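Local coordinates for protein probable ubiquitin-conjugating enzyme E2-19 kDa (PDB 1PZV) that probably catalyses the covalent attachment of ubiquitin to other proteins, receiving it from the E1 enzyme as a thioester, at residues Gly51-Ile56 against Gln156-Ser161; Trp77-Asp82 against Val137-Met142. All blocks are in the same frame, centred on the assembly; numbering follows the deposited sequence.

Contact 1. Residues Gly51-Ile56 against Gln156-Ser161; sequences GFFKAI and QCVRRS
Gly51 and Val158 bring their CA atoms closest where strand 52-56 meets the helical residues 156-161, the short axes passing 7.8 Å apart with their N-to-C directions at 80°. At this near-perpendicular crossing one serine does the polar work. The OG of Ser161 receives the N-H of Phe52 at 3.0 Å from Phe52 N, in a bond whose angle at the hydrogen is 161°. The same hydroxyl gives its proton to Val158 O, at 3.0 Å from Ser161 OG, approaching from above the carbonyl plane and not along a lone pair. With OG set between its own backbone N and carbonyl carbon (chi1 71°), the serine can grip its own turn of helix and the strand together, and both roles of the hydroxyl are used. Losing the hydroxyl, as with an alanine at Ser161, is likely to leave the N-H of Phe52 without this acceptor and Val158 O without this donor, so that apolar contacts alone would join the two segments.

In this enzyme, which has the UBC fold (an antiparallel meander followed by helices), the contact joins helix 147-161 to the start of the third strand; backbone bonds of Gly51 with Gly42 and of Phe53 with Val40 join that strand to its neighbour. On the buried side the Phe53 ring reaches the helix. The Ser161 hydroxyl stands over one face of it, while CG2 of Val158 meets the ring edge at Phe53 CZ, 4.0 Å away. Beside this, CE2 of Phe53 lies 4.3 Å from CB of Cys157. The two methyls of Val158 divide their work, for CG1 rests 3.7 Å from the backbone N of Gly51. Phe72 and Ile76 also pack on Phe53. Phe52, by contrast, touches Ser161 O through its CB; its ring leads away from the helical residues, and the side chain touches Leu39 and Gln162.

Contact 2. Residues Trp77-Asp82 against Val137-Met142; sequences WHPNID and VDAAKM
Trp77 lays its indole against a turn of helix with no polar bond to it, and a lone methyl, CB of Ala139, sits over one face of the five-membered ring. This CH-pi contact measures 4.1 Å from Ala139 CB to the ring centroid, 26° off the ring normal. Holding CG opposite the backbone N (chi1 -167°) swings the indole of Trp77 out to the helix, where its six-membered part reaches Asp138: CH2 of Trp77 lies 3.6 Å from Asp138 CB. Toward the pyrrole side Met142 makes a Met-aromatic contact, its SD 3.7 Å from Trp77 NE1 and approaching obliquely. Phe150 of helix 147-161 meets both Trp77 and Met142.

The methyl of Ala139 has a second neighbour, since it also sits 3.6 Å from the backbone N of Pro79. Next along, Pro79 faces Ala140, with 4.3 Å between Pro79 CB and Ala140 CB. Small alanines thus let the helix lie close to the loop.

The CB of His78 points away from the helix; ND1 of this residue is hydrogen-bonded to Tyr48 OH, which also bonds Trp77 O, while Asn80 ND2 binds Asn130 O. A type I turn from His78 to Ile81, closed by Ile81 N to His78 O, carries His78, Pro79 and Asn80, and a backbone bond joins Asn80 to Cys88, the predicted thioester cysteine. His78-Pro79-Asn80 is the HPN motif of E2 enzymes, the conserved loop beside the predicted active-site cysteine, here packed through its proline on helix 137-144.

Overall arrangement
The centres of the two contacts lie 16 Å apart, within one UBC domain. Along the chain their segments come in the order 51-56, 77-82, 137-142 and 156-161, so contact 2 closes a smaller loop within the larger one closed by contact 1. Helices 137-144 and 147-161 follow each other, the first facing the loop beyond strand 69-72 and the second reaching the start of strand 52-58. The contacts also touch directly, Cys157 SG lying 3.5 Å from Trp77 N. The C-terminal helices are thereby packed against both the meander sheet and the loop beside the predicted active-site cysteine, two distinct parts of the domain.

Contact 1. Residues Gly51-Ile56 against Gln156-Ser161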
ATOM      1  N   GLY A  51       2.429  -5.966  11.822  1.00 58.51           N
ATOM      2  CA  GLY A  51       1.731  -4.725  11.592  1.00 57.48           C
ATOM      3  C   GLY A  51       0.348  -4.817  10.986  1.00 55.32           C
ATOM      4  O   GLY A  51       0.122  -5.547  10.027  1.00 53.20           O
ATOM      5  N   PHE A  52      -0.581  -4.065  11.564  1.00 54.41           N
ATOM      6  CA  PHE A  52      -1.941  -4.010  11.069  1.00 56.02           C
ATOM      7  C   PHE A  52      -2.151  -2.595  10.522  1.00 55.81           C
ATOM      8  O   PHE A  52      -2.882  -1.793  11.107  1.00 55.97           O
ATOM      9  CB  PHE A  52      -2.943  -4.313  12.195  1.00 56.30           C
ATOM     10  CG  PHE A  52      -2.880  -5.725  12.694  1.00 55.71           C
ATOM     11  CD1 PHE A  52      -1.854  -6.134  13.539  1.00 58.13           C
ATOM     12  CD2 PHE A  52      -3.804  -6.670  12.266  1.00 55.12           C
ATOM     13  CE1 PHE A  52      -1.745  -7.482  13.949  1.00 56.76           C
ATOM     14  CE2 PHE A  52      -3.702  -8.010  12.666  1.00 54.96           C
ATOM     15  CZ  PHE A  52      -2.671  -8.413  13.507  1.00 54.93           C
ATOM     16  N   PHE A  53      -1.503  -2.298   9.396  1.00 55.26           N
ATOM     17  CA  PHE A  53      -1.597  -0.973   8.781  1.00 56.60           C
ATOM     18  C   PHE A  53      -2.828  -0.743   7.905  1.00 55.51           C
ATOM     19  O   PHE A  53      -2.989  -1.375   6.858  1.00 55.00           O
ATOM     20  CB  PHE A  53      -0.341  -0.689   7.960  1.00 56.85           C
ATOM     21  CG  PHE A  53       0.932  -1.046   8.660  1.00 56.07           C
ATOM     22  CD1 PHE A  53       1.495  -2.309   8.507  1.00 56.15           C
ATOM     23  CD2 PHE A  53       1.570  -0.119   9.475  1.00 55.10           C
ATOM     24  CE1 PHE A  53       2.682  -2.643   9.160  1.00 55.81           C
ATOM     25  CE2 PHE A  53       2.752  -0.442  10.133  1.00 54.24           C
ATOM     26  CZ  PHE A  53       3.309  -1.703   9.975  1.00 54.72           C
ATOM     27  N   LYS A  54      -3.679   0.183   8.341  1.00 55.36           N
ATOM     28  CA  LYS A  54      -4.908   0.524   7.628  1.00 55.98           C
ATOM     29  C   LYS A  54      -4.583   1.446   6.462  1.00 55.74           C
ATOM     30  O   LYS A  54      -3.706   2.290   6.572  1.00 53.97           O
ATOM     31  CB  LYS A  54      -5.897   1.200   8.594  1.00 57.29           C
ATOM     32  CG  LYS A  54      -6.299   0.300   9.785  1.00 62.83           C
ATOM     33  CD  LYS A  54      -7.239   0.977  10.811  1.00 65.43           C
ATOM     34  CE  LYS A  54      -6.506   1.979  11.713  1.00 69.12           C
ATOM     35  NZ  LYS A  54      -7.411   2.661  12.692  1.00 70.49           N
ATOM     36  N   ALA A  55      -5.270   1.286   5.335  1.00 55.81           N
ATOM     37  CA  ALA A  55      -4.997   2.150   4.186  1.00 55.87           C
ATOM     38  C   ALA A  55      -6.244   2.404   3.347  1.00 55.10           C
ATOM     39  O   ALA A  55      -7.219   1.647   3.390  1.00 55.95           O
ATOM     40  CB  ALA A  55      -3.885   1.544   3.315  1.00 54.24           C
ATOM     41  N   ILE A  56      -6.207   3.475   2.571  1.00 54.01           N
ATOM     42  CA  ILE A  56      -7.341   3.811   1.740  1.00 52.87           C
ATOM     43  C   ILE A  56      -6.975   3.982   0.286  1.00 54.04           C
ATOM     44  O   ILE A  56      -6.014   4.681  -0.052  1.00 53.11           O
ATOM     45  CB  ILE A  56      -8.023   5.072   2.245  1.00 52.63           C
ATOM     46  CG1 ILE A  56      -8.704   4.758   3.578  1.00 53.22           C
ATOM     47  CG2 ILE A  56      -9.006   5.590   1.201  1.00 51.32           C
ATOM     48  CD1 ILE A  56      -9.508   5.887   4.152  1.00 55.05           C
ATOM     49  N   GLN A 156       8.260   0.688  16.301  1.00 72.67           N
ATOM     50  CA  GLN A 156       7.376   1.636  16.958  1.00 74.34           C
ATOM     51  C   GLN A 156       6.055   1.709  16.196  1.00 72.93           C
ATOM     52  O   GLN A 156       4.992   1.853  16.800  1.00 71.99           O
ATOM     53  CB  GLN A 156       8.029   3.017  17.018  1.00 77.60           C
ATOM     54  CG  GLN A 156       9.281   3.066  17.887  1.00 83.38           C
ATOM     55  CD  GLN A 156       9.968   4.424  17.849  1.00 86.89           C
ATOM     56  OE1 GLN A 156      11.030   4.617  18.454  1.00 87.63           O
ATOM     57  NE2 GLN A 156       9.360   5.374  17.137  1.00 88.43           N
ATOM     58  N   CYS A 157       6.131   1.605  14.869  1.00 71.91           N
ATOM     59  CA  CYS A 157       4.942   1.647  14.019  1.00 71.00           C
ATOM     60  C   CYS A 157       4.150   0.333  14.114  1.00 69.25           C
ATOM     61  O   CYS A 157       2.918   0.334  14.044  1.00 69.78           O
ATOM     62  CB  CYS A 157       5.339   1.929  12.561  1.00 73.42           C
ATOM     63  SG  CYS A 157       5.918   3.633  12.218  1.00 79.10           S
ATOM     64  N   VAL A 158       4.860  -0.778  14.291  1.00 66.16           N
ATOM     65  CA  VAL A 158       4.231  -2.083  14.411  1.00 64.45           C
ATOM     66  C   VAL A 158       3.564  -2.262  15.774  1.00 67.99           C
ATOM     67  O   VAL A 158       2.518  -2.909  15.877  1.00 69.20           O
ATOM     68  CB  VAL A 158       5.253  -3.198  14.212  1.00 60.39           C
ATOM     69  CG1 VAL A 158       4.617  -4.539  14.477  1.00 58.03           C
ATOM     70  CG2 VAL A 158       5.782  -3.152  12.797  1.00 61.34           C
ATOM     71  N   ARG A 159       4.177  -1.698  16.815  1.00 70.36           N
ATOM     72  CA  ARG A 159       3.642  -1.780  18.174  1.00 71.11           C
ATOM     73  C   ARG A 159       2.414  -0.898  18.263  1.00 70.69           C
ATOM     74  O   ARG A 159       1.468  -1.202  18.986  1.00 71.05           O
ATOM     75  CB  ARG A 159       4.676  -1.285  19.193  1.00 74.92           C
ATOM     76  CG  ARG A 159       5.467  -2.366  19.928  1.00 79.51           C
ATOM     77  CD  ARG A 159       6.608  -1.741  20.749  1.00 84.91           C
ATOM     78  NE  ARG A 159       7.228  -2.680  21.690  1.00 90.12           N
ATOM     79  CZ  ARG A 159       8.271  -2.391  22.472  1.00 91.65           C
ATOM     80  NH1 ARG A 159       8.763  -3.309  23.300  1.00 90.71           N
ATOM     81  NH2 ARG A 159       8.831  -1.188  22.424  1.00 92.03           N
ATOM     82  N   ARG A 160       2.432   0.205  17.525  1.00 69.87           N
ATOM     83  CA  ARG A 160       1.309   1.120  17.544  1.00 70.34           C
ATOM     84  C   ARG A 160       0.144   0.585  16.720  1.00 70.11           C
ATOM     85  O   ARG A 160      -1.014   0.823  17.060  1.00 70.87           O
ATOM     86  CB  ARG A 160       1.727   2.496  17.026  1.00 72.05           C
ATOM     87  CG  ARG A 160       0.701   3.584  17.305  1.00 76.88           C
ATOM     88  CD  ARG A 160       1.084   4.935  16.696  1.00 83.69           C
ATOM     89  NE  ARG A 160       2.342   5.466  17.228  1.00 89.78           N
ATOM     90  CZ  ARG A 160       2.873   6.639  16.878  1.00 91.77           C
ATOM     91  NH1 ARG A 160       4.023   7.040  17.416  1.00 91.37           N
ATOM     92  NH2 ARG A 160       2.254   7.411  15.991  1.00 92.66           N
ATOM     93  N   SER A 161       0.432  -0.142  15.645  1.00 69.26           N
ATOM     94  CA  SER A 161      -0.642  -0.685  14.809  1.00 68.48           C
ATOM     95  C   SER A 161      -1.387  -1.835  15.504  1.00 68.66           C
ATOM     96  O   SER A 161      -2.529  -2.153  15.153  1.00 68.80           O
ATOM     97  CB  SER A 161      -0.091  -1.169  13.460  1.00 66.42           C
ATOM     98  OG  SER A 161       0.680  -2.350  13.607  1.00 67.04           O
TER

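Contact 2. Residues Trp77-Asp82 against Val137-Met142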
ATOM      1  N   TRP A  77       6.810   3.663   8.811  1.00 65.25           N
ATOM      2  CA  TRP A  77       8.099   4.266   8.479  1.00 65.41           C
ATOM      3  C   TRP A  77       8.720   3.540   7.302  1.00 65.14           C
ATOM      4  O   TRP A  77       9.352   2.494   7.457  1.00 62.65           O
ATOM      5  CB  TRP A  77       9.047   4.222   9.688  1.00 65.85           C
ATOM      6  CG  TRP A  77      10.266   5.101   9.528  1.00 66.10           C
ATOM      7  CD1 TRP A  77      11.566   4.689   9.435  1.00 66.81           C
ATOM      8  CD2 TRP A  77      10.290   6.530   9.377  1.00 65.84           C
ATOM      9  NE1 TRP A  77      12.395   5.765   9.219  1.00 66.02           N
ATOM     10  CE2 TRP A  77      11.639   6.907   9.174  1.00 66.19           C
ATOM     11  CE3 TRP A  77       9.301   7.527   9.376  1.00 66.82           C
ATOM     12  CZ2 TRP A  77      12.027   8.240   8.985  1.00 65.86           C
ATOM     13  CZ3 TRP A  77       9.688   8.858   9.187  1.00 66.66           C
ATOM     14  CH2 TRP A  77      11.040   9.197   8.986  1.00 67.04           C
ATOM     15  N   HIS A  78       8.532   4.108   6.116  1.00 67.36           N
ATOM     16  CA  HIS A  78       9.055   3.495   4.898  1.00 68.23           C
ATOM     17  C   HIS A  78       9.571   4.504   3.861  1.00 67.96           C
ATOM     18  O   HIS A  78       8.995   5.586   3.661  1.00 68.69           O
ATOM     19  CB  HIS A  78       7.973   2.615   4.250  1.00 66.21           C
ATOM     20  CG  HIS A  78       8.501   1.682   3.209  1.00 66.13           C
ATOM     21  ND1 HIS A  78       9.070   0.462   3.522  1.00 67.44           N
ATOM     22  CD2 HIS A  78       8.568   1.787   1.862  1.00 65.73           C
ATOM     23  CE1 HIS A  78       9.457  -0.140   2.416  1.00 66.12           C
ATOM     24  NE2 HIS A  78       9.164   0.643   1.389  1.00 66.11           N
ATOM     25  N   PRO A  79      10.675   4.155   3.192  1.00 66.73           N
ATOM     26  CA  PRO A  79      11.301   4.988   2.165  1.00 67.07           C
ATOM     27  C   PRO A  79      10.326   5.411   1.062  1.00 67.55           C
ATOM     28  O   PRO A  79      10.418   6.528   0.541  1.00 68.59           O
ATOM     29  CB  PRO A  79      12.407   4.087   1.624  1.00 65.76           C
ATOM     30  CG  PRO A  79      12.834   3.337   2.857  1.00 66.69           C
ATOM     31  CD  PRO A  79      11.518   2.987   3.514  1.00 65.94           C
ATOM     32  N   ASN A  80       9.393   4.523   0.713  1.00 67.29           N
ATOM     33  CA  ASN A  80       8.440   4.810  -0.354  1.00 66.19           C
ATOM     34  C   ASN A  80       7.053   5.249   0.065  1.00 67.17           C
ATOM     35  O   ASN A  80       6.121   5.256  -0.733  1.00 66.84           O
ATOM     36  CB  ASN A  80       8.359   3.617  -1.286  1.00 64.45           C
ATOM     37  CG  ASN A  80       9.705   3.280  -1.888  1.00 65.26           C
ATOM     38  OD1 ASN A  80      10.268   2.215  -1.613  1.00 64.84           O
ATOM     39  ND2 ASN A  80      10.247   4.201  -2.701  1.00 62.39           N
ATOM     40  N   ILE A  81       6.919   5.614   1.329  1.00 68.79           N
ATOM     41  CA  ILE A  81       5.663   6.127   1.840  1.00 69.94           C
ATOM     42  C   ILE A  81       6.096   7.495   2.362  1.00 71.67           C
ATOM     43  O   ILE A  81       6.973   7.571   3.226  1.00 70.91           O
ATOM     44  CB  ILE A  81       5.137   5.310   3.025  1.00 69.79           C
ATOM     45  CG1 ILE A  81       5.225   3.816   2.727  1.00 69.89           C
ATOM     46  CG2 ILE A  81       3.698   5.710   3.317  1.00 69.10           C
ATOM     47  CD1 ILE A  81       4.300   3.351   1.636  1.00 72.53           C
ATOM     48  N   ASP A  82       5.524   8.573   1.834  1.00 72.93           N
ATOM     49  CA  ASP A  82       5.923   9.885   2.318  1.00 74.46           C
ATOM     50  C   ASP A  82       5.430  10.113   3.747  1.00 75.19           C
ATOM     51  O   ASP A  82       4.814   9.236   4.358  1.00 74.71           O
ATOM     52  CB  ASP A  82       5.429  11.013   1.387  1.00 73.93           C
ATOM     53  CG  ASP A  82       3.916  11.141   1.347  1.00 74.60           C
ATOM     54  OD1 ASP A  82       3.258  10.913   2.383  1.00 73.84           O
ATOM     55  OD2 ASP A  82       3.382  11.497   0.276  1.00 75.11           O
ATOM     56  N   VAL A 137      12.941  10.647   2.191  1.00 86.81           N
ATOM     57  CA  VAL A 137      14.383  10.550   2.323  1.00 87.32           C
ATOM     58  C   VAL A 137      14.777  10.195   3.759  1.00 87.14           C
ATOM     59  O   VAL A 137      15.579   9.285   3.981  1.00 86.65           O
ATOM     60  CB  VAL A 137      15.061  11.869   1.891  1.00 87.68           C
ATOM     61  CG1 VAL A 137      16.497  11.591   1.427  1.00 87.48           C
ATOM     62  CG2 VAL A 137      14.251  12.527   0.772  1.00 86.76           C
ATOM     63  N   ASP A 138      14.209  10.902   4.732  1.00 87.09           N
ATOM     64  CA  ASP A 138      14.503  10.624   6.139  1.00 87.84           C
ATOM     65  C   ASP A 138      14.625   9.112   6.332  1.00 87.89           C
ATOM     66  O   ASP A 138      15.545   8.618   6.994  1.00 87.25           O
ATOM     67  CB  ASP A 138      13.367  11.141   7.027  1.00 88.34           C
ATOM     68  CG  ASP A 138      13.277  12.651   7.043  1.00 89.54           C
ATOM     69  OD1 ASP A 138      14.089  13.272   7.753  1.00 90.57           O
ATOM     70  OD2 ASP A 138      12.401  13.213   6.347  1.00 90.48           O
ATOM     71  N   ALA A 139      13.679   8.394   5.734  1.00 87.28           N
ATOM     72  CA  ALA A 139      13.625   6.948   5.823  1.00 86.49           C
ATOM     73  C   ALA A 139      14.645   6.312   4.906  1.00 85.81           C
ATOM     74  O   ALA A 139      15.360   5.387   5.302  1.00 85.49           O
ATOM     75  CB  ALA A 139      12.230   6.465   5.465  1.00 88.11           C
ATOM     76  N   ALA A 140      14.705   6.798   3.674  1.00 85.05           N
ATOM     77  CA  ALA A 140      15.653   6.257   2.710  1.00 86.22           C
ATOM     78  C   ALA A 140      17.069   6.348   3.278  1.00 86.30           C
ATOM     79  O   ALA A 140      17.832   5.379   3.247  1.00 85.05           O
ATOM     80  CB  ALA A 140      15.560   7.029   1.401  1.00 86.83           C
ATOM     81  N   LYS A 141      17.406   7.522   3.801  1.00 87.13           N
ATOM     82  CA  LYS A 141      18.720   7.760   4.381  1.00 88.12           C
ATOM     83  C   LYS A 141      18.938   6.858   5.591  1.00 88.05           C
ATOM     84  O   LYS A 141      19.994   6.237   5.746  1.00 86.95           O
ATOM     85  CB  LYS A 141      18.851   9.230   4.803  1.00 88.91           C
ATOM     86  CG  LYS A 141      20.225   9.595   5.349  1.00 90.35           C
ATOM     87  CD  LYS A 141      20.444  11.101   5.408  1.00 91.61           C
ATOM     88  CE  LYS A 141      21.897  11.425   5.772  1.00 91.84           C
ATOM     89  NZ  LYS A 141      22.176  12.889   5.795  1.00 91.38           N
ATOM     90  N   MET A 142      17.922   6.774   6.436  1.00 88.04           N
ATOM     91  CA  MET A 142      18.032   5.970   7.633  1.00 88.31           C
ATOM     92  C   MET A 142      18.332   4.497   7.410  1.00 89.69           C
ATOM     93  O   MET A 142      19.320   3.987   7.923  1.00 91.21           O
ATOM     94  CB  MET A 142      16.776   6.104   8.478  1.00 86.42           C
ATOM     95  CG  MET A 142      16.993   5.609   9.885  1.00 85.21           C
ATOM     96  SD  MET A 142      15.641   6.042  10.952  1.00 86.10           S
ATOM     97  CE  MET A 142      15.718   7.846  10.878  1.00 83.60           C
TER